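Local atomic coordinates of proline dehydrogenase (Bradyrhizobium japonicum USDA 110, PDB entry 3HAZ), a protein that probably oxidises proline to glutamate in two steps, an FAD-dependent proline dehydrogenase reaction followed by an NAD-dependent oxidation of glutamate semialdehyde. Residues R65-S70 with K147-P152; L101-F106 with A153-T158; T646-G651 with T979-T984; R626-S631 with Y973-A978. All blocks are in the same frame, centred on the assembly; numbering follows the deposited sequence.

The four contacts form two pairs at distant places in the chain. Contacts 1 and 2 lie about 10 Å apart between centres and share helix 151-168; their segments alternate along the sequence, and all four belong to the PutA DNA-binding domain region, here built of helices and loops. Contacts 3 and 4, also about 10 Å apart between centres and interleaved in sequence, belong to the aldehyde dehydrogenase part, where they bring the end of the chain back onto helix 604-629 and strand 641-656. Contacts 1 and 3 are about 57 Å apart between centres, and the FAD-binding proline dehydrogenase region falls between the two pairs in sequence.

Contact 1 (R65-S70 with K147-P152)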
loop_
_atom_site.group_PDB
_atom_site.type_symbol
_atom_site.label_atom_id
_atom_site.label_comp_id
_atom_site.label_asym_id
_atom_site.label_seq_id
_atom_site.Cartn_x
_atom_site.Cartn_y
_atom_site.Cartn_z
ATOM N N ARG A 65 8.506 -38.050 -2.671
ATOM C CA ARG A 65 9.408 -36.961 -3.012
ATOM C C ARG A 65 10.018 -37.188 -4.392
ATOM O O ARG A 65 10.030 -36.288 -5.225
ATOM C CB ARG A 65 10.500 -36.817 -1.944
ATOM C CG ARG A 65 11.541 -35.745 -2.238
ATOM C CD ARG A 65 12.665 -35.751 -1.197
ATOM N NE ARG A 65 13.069 -37.107 -0.817
ATOM C CZ ARG A 65 13.977 -37.836 -1.462
ATOM N NH1 ARG A 65 14.589 -37.347 -2.532
ATOM N NH2 ARG A 65 14.271 -39.060 -1.038
ATOM N N GLU A 66 10.499 -38.403 -4.638
ATOM C CA GLU A 66 11.167 -38.731 -5.897
ATOM C C GLU A 66 10.316 -38.448 -7.132
ATOM O O GLU A 66 10.811 -37.901 -8.115
ATOM C CB GLU A 66 11.625 -40.196 -5.898
ATOM N N PHE A 67 9.040 -38.821 -7.093
ATOM C CA PHE A 67 8.162 -38.565 -8.230
ATOM C C PHE A 67 7.234 -37.375 -8.015
ATOM O O PHE A 67 6.334 -37.123 -8.820
ATOM C CB PHE A 67 7.383 -39.831 -8.604
ATOM C CG PHE A 67 8.263 -40.939 -9.086
ATOM C CD1 PHE A 67 8.620 -41.024 -10.423
ATOM C CD2 PHE A 67 8.776 -41.869 -8.196
ATOM C CE1 PHE A 67 9.446 -42.028 -10.869
ATOM C CE2 PHE A 67 9.607 -42.880 -8.636
ATOM C CZ PHE A 67 9.944 -42.956 -9.976
ATOM N N ALA A 68 7.477 -36.629 -6.942
ATOM C CA ALA A 68 6.644 -35.480 -6.608
ATOM C C ALA A 68 5.156 -35.850 -6.637
ATOM O O ALA A 68 4.345 -35.194 -7.302
ATOM C CB ALA A 68 6.937 -34.313 -7.548
ATOM N N LEU A 69 4.807 -36.901 -5.901
ATOM C CA LEU A 69 3.433 -37.397 -5.855
ATOM C C LEU A 69 2.592 -36.744 -4.761
ATOM O O LEU A 69 3.054 -36.554 -3.639
ATOM C CB LEU A 69 3.426 -38.909 -5.609
ATOM C CG LEU A 69 4.263 -39.832 -6.500
ATOM C CD1 LEU A 69 4.234 -41.257 -5.945
ATOM C CD2 LEU A 69 3.779 -39.797 -7.945
ATOM N N SER A 70 1.343 -36.436 -5.081
ATOM C CA SER A 70 0.362 -36.110 -4.054
ATOM C C SER A 70 0.077 -37.358 -3.211
ATOM O O SER A 70 0.439 -38.473 -3.598
ATOM C CB SER A 70 -0.929 -35.627 -4.702
ATOM O OG SER A 70 -1.570 -36.686 -5.399
ATOM N N LYS A 147 0.212 -38.178 -17.855
ATOM C CA LYS A 147 0.347 -36.923 -18.573
ATOM C C LYS A 147 1.473 -36.071 -17.973
ATOM O O LYS A 147 2.231 -35.432 -18.700
ATOM C CB LYS A 147 -0.990 -36.169 -18.574
ATOM C CG LYS A 147 -0.970 -34.814 -19.271
ATOM C CD LYS A 147 -2.390 -34.278 -19.457
ATOM C CE LYS A 147 -2.408 -32.875 -20.054
ATOM N NZ LYS A 147 -2.180 -31.805 -19.029
ATOM N N ARG A 148 1.603 -36.095 -16.651
ATOM C CA ARG A 148 2.572 -35.244 -15.972
ATOM C C ARG A 148 3.997 -35.799 -16.002
ATOM O O ARG A 148 4.941 -35.068 -16.287
ATOM C CB ARG A 148 2.151 -34.986 -14.526
ATOM C CG ARG A 148 2.873 -33.804 -13.909
ATOM C CD ARG A 148 2.363 -33.476 -12.516
ATOM N NE ARG A 148 2.922 -34.365 -11.502
ATOM C CZ ARG A 148 2.208 -35.241 -10.804
ATOM N NH1 ARG A 148 2.802 -36.012 -9.899
ATOM N NH2 ARG A 148 0.901 -35.340 -11.012
ATOM N N LEU A 149 4.143 -37.086 -15.700
ATOM C CA LEU A 149 5.457 -37.711 -15.584
ATOM C C LEU A 149 5.874 -38.477 -16.841
ATOM O O LEU A 149 7.063 -38.629 -17.111
ATOM C CB LEU A 149 5.487 -38.661 -14.382
ATOM C CG LEU A 149 5.289 -38.098 -12.972
ATOM C CD1 LEU A 149 5.164 -39.230 -11.963
ATOM C CD2 LEU A 149 6.425 -37.165 -12.582
ATOM N N GLY A 150 4.894 -38.955 -17.606
ATOM C CA GLY A 150 5.153 -39.860 -18.714
ATOM C C GLY A 150 4.900 -41.285 -18.255
ATOM O O GLY A 150 5.071 -41.599 -17.076
ATOM N N ALA A 151 4.483 -42.151 -19.175
ATOM C CA ALA A 151 4.176 -43.537 -18.818
ATOM C C ALA A 151 5.366 -44.298 -18.213
ATOM O O ALA A 151 5.202 -45.024 -17.230
ATOM C CB ALA A 151 3.598 -44.290 -20.013
ATOM N N PRO A 152 6.569 -44.143 -18.796
ATOM C CA PRO A 152 7.707 -44.881 -18.227
ATOM C C PRO A 152 7.998 -44.558 -16.754
ATOM O O PRO A 152 8.299 -45.468 -15.974
ATOM C CB PRO A 152 8.878 -44.476 -19.138
ATOM C CG PRO A 152 8.227 -44.202 -20.461
ATOM C CD PRO A 152 6.898 -43.544 -20.106
#
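L149 pushes its two methyl groups against the backbone and side chain of F67. Its CD2 sits 3.8 Å from F67 O, while CD1 meets F67 CB at 4.1 Å, the two side chains crossing at about a right angle. L69 adds a third apolar surface, its CD2 lying 4.3 Å from CD1 of L149. Beside this cluster R148 reaches across with one nitrogen: NH1 is 3.1 Å from A68 O, and F67 O lies in the plane of the guanidinium, at its edge. CG of R148 is anti to the backbone N (chi1 -163°) and the chain bends at chi3, which brings the guanidinium back to these carbonyls. They are presented by a Schellman motif that ends helix 60-66, with A68 as its C-prime residue at positive phi and A68 N bonded to R65 O at 3.1 Å. Farther out, E73 forms a salt bridge with NH2 of R148 and also accepts from S70 N, tying the arginine to the start of the next helix. The F67 ring continues onto T156, A157 and Q160 of helix 151-168, and Y476 of the second subunit meets it with planes about 20° apart.

Contact 2 (L101-F106 with A153-T158); sequences LGEGDF and AVRTAT
The turn between helices 90-100 and 106-115, in the helical DNA-binding region of PutA, is held to helix 151-168 by R155 and by packing of L101. The R155 guanidinium reaches two acceptors in the turn. NH2 donates to E103 OE2 at 2.8 Å in a salt bridge, the oxygen accepting with its anti lone pair, and the two flat groups are nearly coplanar, 13° apart. L101 O receives two weak bonds, from NH2 at 3.1 Å and from NE at 3.2 Å, so a single carbonyl bridges two nitrogens of the group. The arginine is extended from CG to NE, whereas E103 folds at chi2 (-49°) to bring its carboxylate over. A water accepts from R155 NH1 at 2.8 Å and donates weakly to E103 OE2. A leucine in place of R155 would probably leave the E103 carboxylate without its charged mate and L101 O without these two donors. Deeper in, L101 and T158 meet tip to tip, CD2 3.6 Å from OG1. That hydroxyl donates to V154 O at 2.8 Å, on the face of the carbonyl opposite T158 N. L101 is further enclosed by L80 of helix 71-85, F96 of helix 90-100 and I142 of helix 140-149.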
loop_
_atom_site.group_PDB
_atom_site.type_symbol
_atom_site.label_atom_id
_atom_site.label_comp_id
_atom_site.label_asym_id
_atom_site.label_seq_id
_atom_site.Cartn_x
_atom_site.Cartn_y
_atom_site.Cartn_z
ATOM N N LEU A 101 -0.250 -50.894 -18.508
ATOM C CA LEU A 101 -0.180 -49.763 -17.594
ATOM C C LEU A 101 0.405 -48.538 -18.293
ATOM O O LEU A 101 1.431 -48.628 -18.962
ATOM C CB LEU A 101 0.659 -50.123 -16.367
ATOM C CG LEU A 101 0.812 -49.008 -15.328
ATOM C CD1 LEU A 101 -0.555 -48.519 -14.863
ATOM C CD2 LEU A 101 1.650 -49.482 -14.148
ATOM N N GLY A 102 -0.262 -47.398 -18.154
ATOM C CA GLY A 102 0.241 -46.165 -18.724
ATOM C C GLY A 102 -0.055 -46.023 -20.203
ATOM O O GLY A 102 0.099 -44.943 -20.769
ATOM N N GLU A 103 -0.495 -47.109 -20.832
ATOM C CA GLU A 103 -0.851 -47.063 -22.245
ATOM C C GLU A 103 -2.280 -46.588 -22.449
ATOM O O GLU A 103 -2.608 -45.996 -23.477
ATOM C CB GLU A 103 -0.654 -48.436 -22.894
ATOM C CG GLU A 103 0.799 -48.752 -23.182
ATOM C CD GLU A 103 1.490 -47.606 -23.892
ATOM O OE1 GLU A 103 0.923 -47.096 -24.881
ATOM O OE2 GLU A 103 2.591 -47.206 -23.457
ATOM N N GLY A 104 -3.124 -46.848 -21.456
ATOM C CA GLY A 104 -4.542 -46.561 -21.546
ATOM C C GLY A 104 -5.285 -47.275 -20.432
ATOM O O GLY A 104 -4.669 -47.722 -19.465
ATOM N N ASP A 105 -6.605 -47.380 -20.562
ATOM C CA ASP A 105 -7.417 -48.018 -19.533
ATOM C C ASP A 105 -7.073 -47.480 -18.154
ATOM O O ASP A 105 -7.063 -48.224 -17.170
ATOM C CB ASP A 105 -7.219 -49.533 -19.565
ATOM C CG ASP A 105 -8.199 -50.218 -20.485
ATOM O OD1 ASP A 105 -9.209 -49.576 -20.843
ATOM O OD2 ASP A 105 -7.971 -51.392 -20.842
ATOM N N PHE A 106 -6.804 -46.178 -18.094
ATOM C CA PHE A 106 -6.334 -45.538 -16.872
ATOM C C PHE A 106 -7.315 -45.682 -15.708
ATOM O O PHE A 106 -6.929 -46.097 -14.609
ATOM C CB PHE A 106 -6.050 -44.054 -17.130
ATOM C CG PHE A 106 -5.112 -43.804 -18.280
ATOM C CD1 PHE A 106 -3.783 -44.175 -18.197
ATOM C CD2 PHE A 106 -5.561 -43.195 -19.440
ATOM C CE1 PHE A 106 -2.914 -43.938 -19.251
ATOM C CE2 PHE A 106 -4.703 -42.960 -20.498
ATOM C CZ PHE A 106 -3.374 -43.334 -20.402
ATOM N N ALA A 153 7.894 -43.292 -16.365
ATOM C CA ALA A 153 8.140 -42.938 -14.969
ATOM C C ALA A 153 7.058 -43.523 -14.053
ATOM O O ALA A 153 7.335 -43.898 -12.913
ATOM C CB ALA A 153 8.236 -41.419 -14.797
ATOM N N VAL A 154 5.827 -43.596 -14.551
ATOM C CA VAL A 154 4.740 -44.172 -13.765
ATOM C C VAL A 154 4.987 -45.663 -13.515
ATOM O O VAL A 154 4.744 -46.165 -12.417
ATOM C CB VAL A 154 3.361 -43.939 -14.424
ATOM C CG1 VAL A 154 2.251 -44.708 -13.662
ATOM C CG2 VAL A 154 3.059 -42.442 -14.488
ATOM N N ARG A 155 5.486 -46.363 -14.532
ATOM C CA ARG A 155 5.854 -47.768 -14.375
ATOM C C ARG A 155 6.949 -47.906 -13.325
ATOM O O ARG A 155 6.865 -48.747 -12.425
ATOM C CB ARG A 155 6.299 -48.376 -15.713
ATOM C CG ARG A 155 5.204 -48.347 -16.772
ATOM C CD ARG A 155 5.637 -48.966 -18.101
ATOM N NE ARG A 155 4.579 -48.804 -19.094
ATOM C CZ ARG A 155 4.678 -48.054 -20.188
ATOM N NH1 ARG A 155 5.807 -47.413 -20.461
ATOM N NH2 ARG A 155 3.644 -47.956 -21.016
ATOM N N THR A 156 7.967 -47.059 -13.432
ATOM C CA THR A 156 9.056 -47.058 -12.459
ATOM C C THR A 156 8.543 -46.762 -11.048
ATOM O O THR A 156 8.914 -47.440 -10.092
ATOM C CB THR A 156 10.132 -46.038 -12.846
ATOM O OG1 THR A 156 10.639 -46.368 -14.144
ATOM C CG2 THR A 156 11.270 -46.057 -11.840
ATOM N N ALA A 157 7.687 -45.753 -10.921
ATOM C CA ALA A 157 7.085 -45.435 -9.628
ATOM C C ALA A 157 6.238 -46.599 -9.089
ATOM O O ALA A 157 6.233 -46.873 -7.886
ATOM C CB ALA A 157 6.247 -44.161 -9.726
ATOM N N THR A 158 5.515 -47.274 -9.979
ATOM C CA THR A 158 4.693 -48.417 -9.583
ATOM C C THR A 158 5.548 -49.583 -9.087
ATOM O O THR A 158 5.187 -50.250 -8.113
ATOM C CB THR A 158 3.791 -48.907 -10.736
ATOM O OG1 THR A 158 2.886 -47.861 -11.124
ATOM C CG2 THR A 158 2.997 -50.124 -10.303
HETATM O O HOH W 1 5.592 -45.937 -22.807
#

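Contact 3 (T646-G651 with T979-T984)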
loop_
_atom_site.group_PDB
_atom_site.type_symbol
_atom_site.label_atom_id
_atom_site.label_comp_id
_atom_site.label_asym_id
_atom_site.label_seq_id
_atom_site.Cartn_x
_atom_site.Cartn_y
_atom_site.Cartn_z
ATOM N N THR A 646 -31.062 1.761 -4.566
ATOM C CA THR A 646 -31.377 1.305 -3.217
ATOM C C THR A 646 -32.262 0.064 -3.276
ATOM O O THR A 646 -32.803 -0.270 -4.329
ATOM C CB THR A 646 -32.077 2.406 -2.384
ATOM O OG1 THR A 646 -33.202 2.909 -3.105
ATOM C CG2 THR A 646 -31.129 3.564 -2.105
ATOM N N MET A 647 -32.394 -0.611 -2.140
ATOM C CA MET A 647 -33.235 -1.795 -2.019
ATOM C C MET A 647 -34.187 -1.603 -0.857
ATOM O O MET A 647 -33.762 -1.407 0.280
ATOM C CB MET A 647 -32.382 -3.024 -1.743
ATOM C CG MET A 647 -31.180 -3.141 -2.637
ATOM S SD MET A 647 -31.588 -4.084 -4.096
ATOM C CE MET A 647 -31.564 -5.720 -3.378
ATOM N N ARG A 648 -35.477 -1.681 -1.133
ATOM C CA ARG A 648 -36.466 -1.409 -0.110
ATOM C C ARG A 648 -37.295 -2.657 0.142
ATOM O O ARG A 648 -37.401 -3.522 -0.727
ATOM C CB ARG A 648 -37.354 -0.243 -0.552
ATOM C CG ARG A 648 -36.564 0.963 -1.047
ATOM C CD ARG A 648 -37.467 2.105 -1.517
ATOM N NE ARG A 648 -38.520 2.407 -0.552
ATOM C CZ ARG A 648 -39.044 3.615 -0.359
ATOM N NH1 ARG A 648 -40.002 3.776 0.546
ATOM N NH2 ARG A 648 -38.610 4.662 -1.057
ATOM N N GLY A 649 -37.873 -2.759 1.334
ATOM C CA GLY A 649 -38.775 -3.863 1.617
ATOM C C GLY A 649 -39.913 -3.853 0.611
ATOM O O GLY A 649 -40.205 -2.821 0.015
ATOM N N ARG A 650 -40.554 -4.998 0.412
ATOM C CA ARG A 650 -41.610 -5.113 -0.589
ATOM C C ARG A 650 -42.988 -4.834 -0.006
ATOM O O ARG A 650 -43.852 -4.285 -0.685
ATOM C CB ARG A 650 -41.603 -6.512 -1.215
ATOM C CG ARG A 650 -40.465 -6.756 -2.189
ATOM C CD ARG A 650 -40.543 -8.152 -2.800
ATOM N NE ARG A 650 -39.654 -8.269 -3.953
ATOM C CZ ARG A 650 -39.979 -7.882 -5.183
ATOM N NH1 ARG A 650 -41.179 -7.373 -5.422
ATOM N NH2 ARG A 650 -39.109 -8.010 -6.176
ATOM N N GLY A 651 -43.186 -5.233 1.248
ATOM C CA GLY A 651 -44.487 -5.149 1.892
ATOM C C GLY A 651 -44.645 -6.231 2.945
ATOM O O GLY A 651 -43.745 -6.444 3.757
ATOM N N THR A 979 -37.152 -4.846 -3.150
ATOM C CA THR A 979 -37.367 -4.289 -4.471
ATOM C C THR A 979 -36.366 -3.164 -4.701
ATOM O O THR A 979 -35.992 -2.459 -3.762
ATOM C CB THR A 979 -38.829 -3.772 -4.634
ATOM O OG1 THR A 979 -39.071 -3.419 -5.999
ATOM C CG2 THR A 979 -39.086 -2.561 -3.750
ATOM N N GLU A 980 -35.924 -3.006 -5.947
ATOM C CA GLU A 980 -34.959 -1.962 -6.292
ATOM C C GLU A 980 -35.611 -0.599 -6.522
ATOM O O GLU A 980 -36.738 -0.510 -7.002
ATOM C CB GLU A 980 -34.205 -2.331 -7.564
ATOM C CG GLU A 980 -33.156 -3.428 -7.425
ATOM C CD GLU A 980 -32.853 -4.060 -8.763
ATOM O OE1 GLU A 980 -31.829 -3.698 -9.384
ATOM O OE2 GLU A 980 -33.667 -4.892 -9.214
ATOM N N GLN A 981 -34.869 0.461 -6.221
ATOM C CA GLN A 981 -35.299 1.817 -6.541
ATOM C C GLN A 981 -34.106 2.660 -6.962
ATOM O O GLN A 981 -33.120 2.767 -6.233
ATOM C CB GLN A 981 -36.005 2.472 -5.353
ATOM C CG GLN A 981 -36.529 3.873 -5.653
ATOM C CD GLN A 981 -37.457 4.385 -4.574
ATOM O OE1 GLN A 981 -37.013 4.765 -3.491
ATOM N NE2 GLN A 981 -38.758 4.402 -4.865
ATOM N N THR A 982 -34.202 3.250 -8.147
ATOM C CA THR A 982 -33.175 4.154 -8.643
ATOM C C THR A 982 -33.631 5.599 -8.472
ATOM O O THR A 982 -34.729 5.966 -8.895
ATOM C CB THR A 982 -32.897 3.901 -10.131
ATOM O OG1 THR A 982 -32.533 2.528 -10.320
ATOM C CG2 THR A 982 -31.786 4.820 -10.644
ATOM N N VAL A 983 -32.792 6.410 -7.838
ATOM C CA VAL A 983 -33.046 7.841 -7.724
ATOM C C VAL A 983 -32.012 8.608 -8.538
ATOM O O VAL A 983 -30.801 8.476 -8.326
ATOM C CB VAL A 983 -33.004 8.317 -6.267
ATOM C CG1 VAL A 983 -33.066 9.841 -6.209
ATOM C CG2 VAL A 983 -34.144 7.691 -5.467
ATOM N N THR A 984 -32.502 9.397 -9.481
ATOM C CA THR A 984 -31.652 10.179 -10.361
ATOM C C THR A 984 -31.924 11.665 -10.177
ATOM O O THR A 984 -33.025 12.137 -10.448
ATOM C CB THR A 984 -31.919 9.810 -11.829
ATOM O OG1 THR A 984 -31.590 8.436 -12.037
ATOM C CG2 THR A 984 -31.101 10.686 -12.770
HETATM O O HOH W 2 -32.258 5.087 -4.570
#
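Strands 641-656 and 978-986 pair antiparallel here, in a mixed sheet of the aldehyde dehydrogenase part. T646 with Q981 and R648 with T979 are the hydrogen-bonded pairs. In the first, T646 N donates to Q981 O at 2.8 Å and Q981 N returns a bond to T646 O; in the second, R648 N reaches T979 O at 2.8 Å, nearly straight at 170°, and T979 N answers to R648 O. M647 and E980 form the non-hydrogen-bonded pair between them, their side chains side by side with M647 SD 3.7 Å from E980 CG.

On the other face R648 crosses Q981 at a slant. NH2 donates to OE1 at 2.9 Å, with the acceptor near the guanidinium plane, while the amide plane stands at 89° to it. A bend at chi3 (48°) brings NH2 to OE1, and I932 O and D933 O of the third subunit take further bonds from NH2 and NH1. An alanine at R648 is likely to leave Q981 OE1 and these two carbonyls of the other subunit without their donor, weakening the interface. Q981 NE2 in turn donates to V937 O of that subunit. A water bridges T646 OG1 and Q981 O, at 2.8 Å from the hydroxyl. T979 CB lies over the centre of one face of the R650 guanidinium, 4.3 Å above that plane.

Beyond the pairing, T982, V983 and T984 join a parallel ladder with a strand of the third subunit. The sheet thus continues across the interface, as in the oligomerisation of aldehyde dehydrogenases, where one subunit's strand extends its partner's sheet.

Contact 4 (R626-S631 with Y973-A978). With SO4 (sulfate ion), chain G.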
loop_
_atom_site.group_PDB
_atom_site.type_symbol
_atom_site.label_atom_id
_atom_site.label_comp_id
_atom_site.label_asym_id
_atom_site.label_seq_id
_atom_site.Cartn_x
_atom_site.Cartn_y
_atom_site.Cartn_z
ATOM N N ARG A 626 -26.563 -5.877 6.334
ATOM C CA ARG A 626 -25.850 -4.599 6.387
ATOM C C ARG A 626 -25.146 -4.312 5.072
ATOM O O ARG A 626 -25.116 -3.180 4.616
ATOM C CB ARG A 626 -24.831 -4.561 7.526
ATOM C CG ARG A 626 -25.428 -4.554 8.918
ATOM C CD ARG A 626 -24.345 -4.263 9.953
ATOM N NE ARG A 626 -24.882 -4.228 11.307
ATOM C CZ ARG A 626 -24.837 -5.250 12.153
ATOM N NH1 ARG A 626 -25.356 -5.129 13.366
ATOM N NH2 ARG A 626 -24.271 -6.388 11.783
ATOM N N LYS A 627 -24.575 -5.340 4.465
ATOM C CA LYS A 627 -23.887 -5.162 3.199
ATOM C C LYS A 627 -24.867 -4.716 2.129
ATOM O O LYS A 627 -24.572 -3.826 1.341
ATOM C CB LYS A 627 -23.226 -6.467 2.751
ATOM C CG LYS A 627 -21.915 -6.812 3.453
ATOM C CD LYS A 627 -21.352 -8.127 2.906
ATOM C CE LYS A 627 -20.115 -8.586 3.671
ATOM N NZ LYS A 627 -19.617 -9.917 3.197
ATOM N N LEU A 628 -26.030 -5.351 2.094
ATOM C CA LEU A 628 -26.996 -5.097 1.033
ATOM C C LEU A 628 -27.848 -3.848 1.271
ATOM O O LEU A 628 -28.081 -3.069 0.351
ATOM C CB LEU A 628 -27.903 -6.312 0.831
ATOM C CG LEU A 628 -28.790 -6.280 -0.414
ATOM C CD1 LEU A 628 -27.991 -5.829 -1.624
ATOM C CD2 LEU A 628 -29.421 -7.647 -0.672
ATOM N N PHE A 629 -28.327 -3.668 2.497
ATOM C CA PHE A 629 -29.302 -2.617 2.774
ATOM C C PHE A 629 -28.708 -1.453 3.568
ATOM O O PHE A 629 -29.408 -0.498 3.890
ATOM C CB PHE A 629 -30.515 -3.194 3.511
ATOM C CG PHE A 629 -31.090 -4.427 2.860
ATOM C CD1 PHE A 629 -31.075 -5.646 3.518
ATOM C CD2 PHE A 629 -31.630 -4.367 1.585
ATOM C CE1 PHE A 629 -31.592 -6.787 2.917
ATOM C CE2 PHE A 629 -32.155 -5.494 0.979
ATOM C CZ PHE A 629 -32.131 -6.711 1.644
ATOM N N GLY A 630 -27.417 -1.540 3.873
ATOM C CA GLY A 630 -26.763 -0.567 4.730
ATOM C C GLY A 630 -26.615 0.803 4.104
ATOM O O GLY A 630 -26.762 1.823 4.774
ATOM N N SER A 631 -26.317 0.827 2.812
ATOM C CA SER A 631 -26.237 2.084 2.084
ATOM C C SER A 631 -26.539 1.865 0.610
ATOM O O SER A 631 -26.462 0.743 0.105
ATOM C CB SER A 631 -24.853 2.711 2.242
ATOM O OG SER A 631 -23.852 1.857 1.716
ATOM N N TYR A 973 -29.852 -14.539 -1.337
ATOM C CA TYR A 973 -31.156 -14.757 -0.709
ATOM C C TYR A 973 -31.931 -13.475 -0.395
ATOM O O TYR A 973 -33.097 -13.334 -0.777
ATOM C CB TYR A 973 -30.968 -15.561 0.574
ATOM C CG TYR A 973 -32.211 -16.236 1.114
ATOM C CD1 TYR A 973 -32.856 -17.237 0.391
ATOM C CD2 TYR A 973 -32.711 -15.904 2.369
ATOM C CE1 TYR A 973 -33.981 -17.875 0.898
ATOM C CE2 TYR A 973 -33.831 -16.534 2.884
ATOM C CZ TYR A 973 -34.460 -17.517 2.145
ATOM O OH TYR A 973 -35.568 -18.139 2.662
ATOM N N LEU A 974 -31.287 -12.551 0.312
ATOM C CA LEU A 974 -31.973 -11.372 0.833
ATOM C C LEU A 974 -32.557 -10.475 -0.256
ATOM O O LEU A 974 -33.652 -9.935 -0.100
ATOM C CB LEU A 974 -31.050 -10.565 1.752
ATOM C CG LEU A 974 -30.684 -11.252 3.075
ATOM C CD1 LEU A 974 -29.929 -10.313 4.004
ATOM C CD2 LEU A 974 -31.925 -11.797 3.765
ATOM N N ALA A 975 -31.820 -10.319 -1.350
ATOM C CA ALA A 975 -32.228 -9.441 -2.440
ATOM C C ALA A 975 -33.617 -9.790 -2.956
ATOM O O ALA A 975 -34.379 -8.907 -3.344
ATOM C CB ALA A 975 -31.211 -9.493 -3.580
ATOM N N ARG A 976 -33.936 -11.080 -2.975
ATOM C CA ARG A 976 -35.243 -11.534 -3.448
ATOM C C ARG A 976 -36.404 -10.999 -2.600
ATOM O O ARG A 976 -37.532 -10.893 -3.088
ATOM C CB ARG A 976 -35.291 -13.060 -3.494
ATOM C CG ARG A 976 -36.415 -13.611 -4.342
ATOM C CD ARG A 976 -36.106 -13.447 -5.820
ATOM N NE ARG A 976 -37.154 -14.053 -6.632
ATOM C CZ ARG A 976 -38.149 -13.371 -7.192
ATOM N NH1 ARG A 976 -38.223 -12.057 -7.042
ATOM N NH2 ARG A 976 -39.063 -14.003 -7.909
ATOM N N PHE A 977 -36.129 -10.667 -1.337
ATOM C CA PHE A 977 -37.169 -10.165 -0.433
ATOM C C PHE A 977 -37.369 -8.661 -0.565
ATOM O O PHE A 977 -38.230 -8.078 0.102
ATOM C CB PHE A 977 -36.838 -10.494 1.024
ATOM C CG PHE A 977 -36.868 -11.964 1.345
ATOM C CD1 PHE A 977 -35.766 -12.769 1.086
ATOM C CD2 PHE A 977 -37.987 -12.536 1.924
ATOM C CE1 PHE A 977 -35.783 -14.127 1.396
ATOM C CE2 PHE A 977 -38.015 -13.890 2.236
ATOM C CZ PHE A 977 -36.908 -14.687 1.970
ATOM N N ALA A 978 -36.563 -8.027 -1.409
ATOM C CA ALA A 978 -36.611 -6.574 -1.544
ATOM C C ALA A 978 -36.910 -6.142 -2.972
ATOM O O ALA A 978 -36.924 -6.962 -3.888
ATOM C CB ALA A 978 -35.306 -5.947 -1.061
HETATM S S SO4 G . -24.298 -0.318 11.755
HETATM O O1 SO4 G . -22.943 -0.101 11.257
HETATM O O2 SO4 G . -25.065 0.924 11.647
HETATM O O3 SO4 G . -24.938 -1.359 10.956
HETATM O O4 SO4 G . -24.248 -0.734 13.153
#
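F629 and L628, at the C-terminal end of helix 604-629, pack against the turn that leads into strand 978-986, and the tight part of the contact is built mainly of apolar side chains. The F629 ring enters between L974 and A978: CE1 lies 4.0 Å from L974 CB, and CE2 is 3.8 Å from A978 CB. L974 O lies at the ring edge, in its plane, 4.0 Å from F629 CZ. L628 comes alongside with CD2, 3.9 Å from A975 CB, its CG anti to the backbone N (chi1 -169°); the same CG lies over one face of the F629 ring, offset toward its rim.

The solvent side is different in kind. R626, an exposed residue one turn earlier, takes no part in this packing; its NE makes a weak hydrogen bond of 2.9 Å to O3 of a sulfate ion, probably from the crystallisation liquor. E579 gives the same guanidinium a salt bridge through NH2.

M647 of strand 641-656 touches L628, F629 and A975 together. F629 also packs on A571 and R574 of helix 571-587, while L974 rests on A672 of helix 664-675, which places the contact between these helices and strand 641-656.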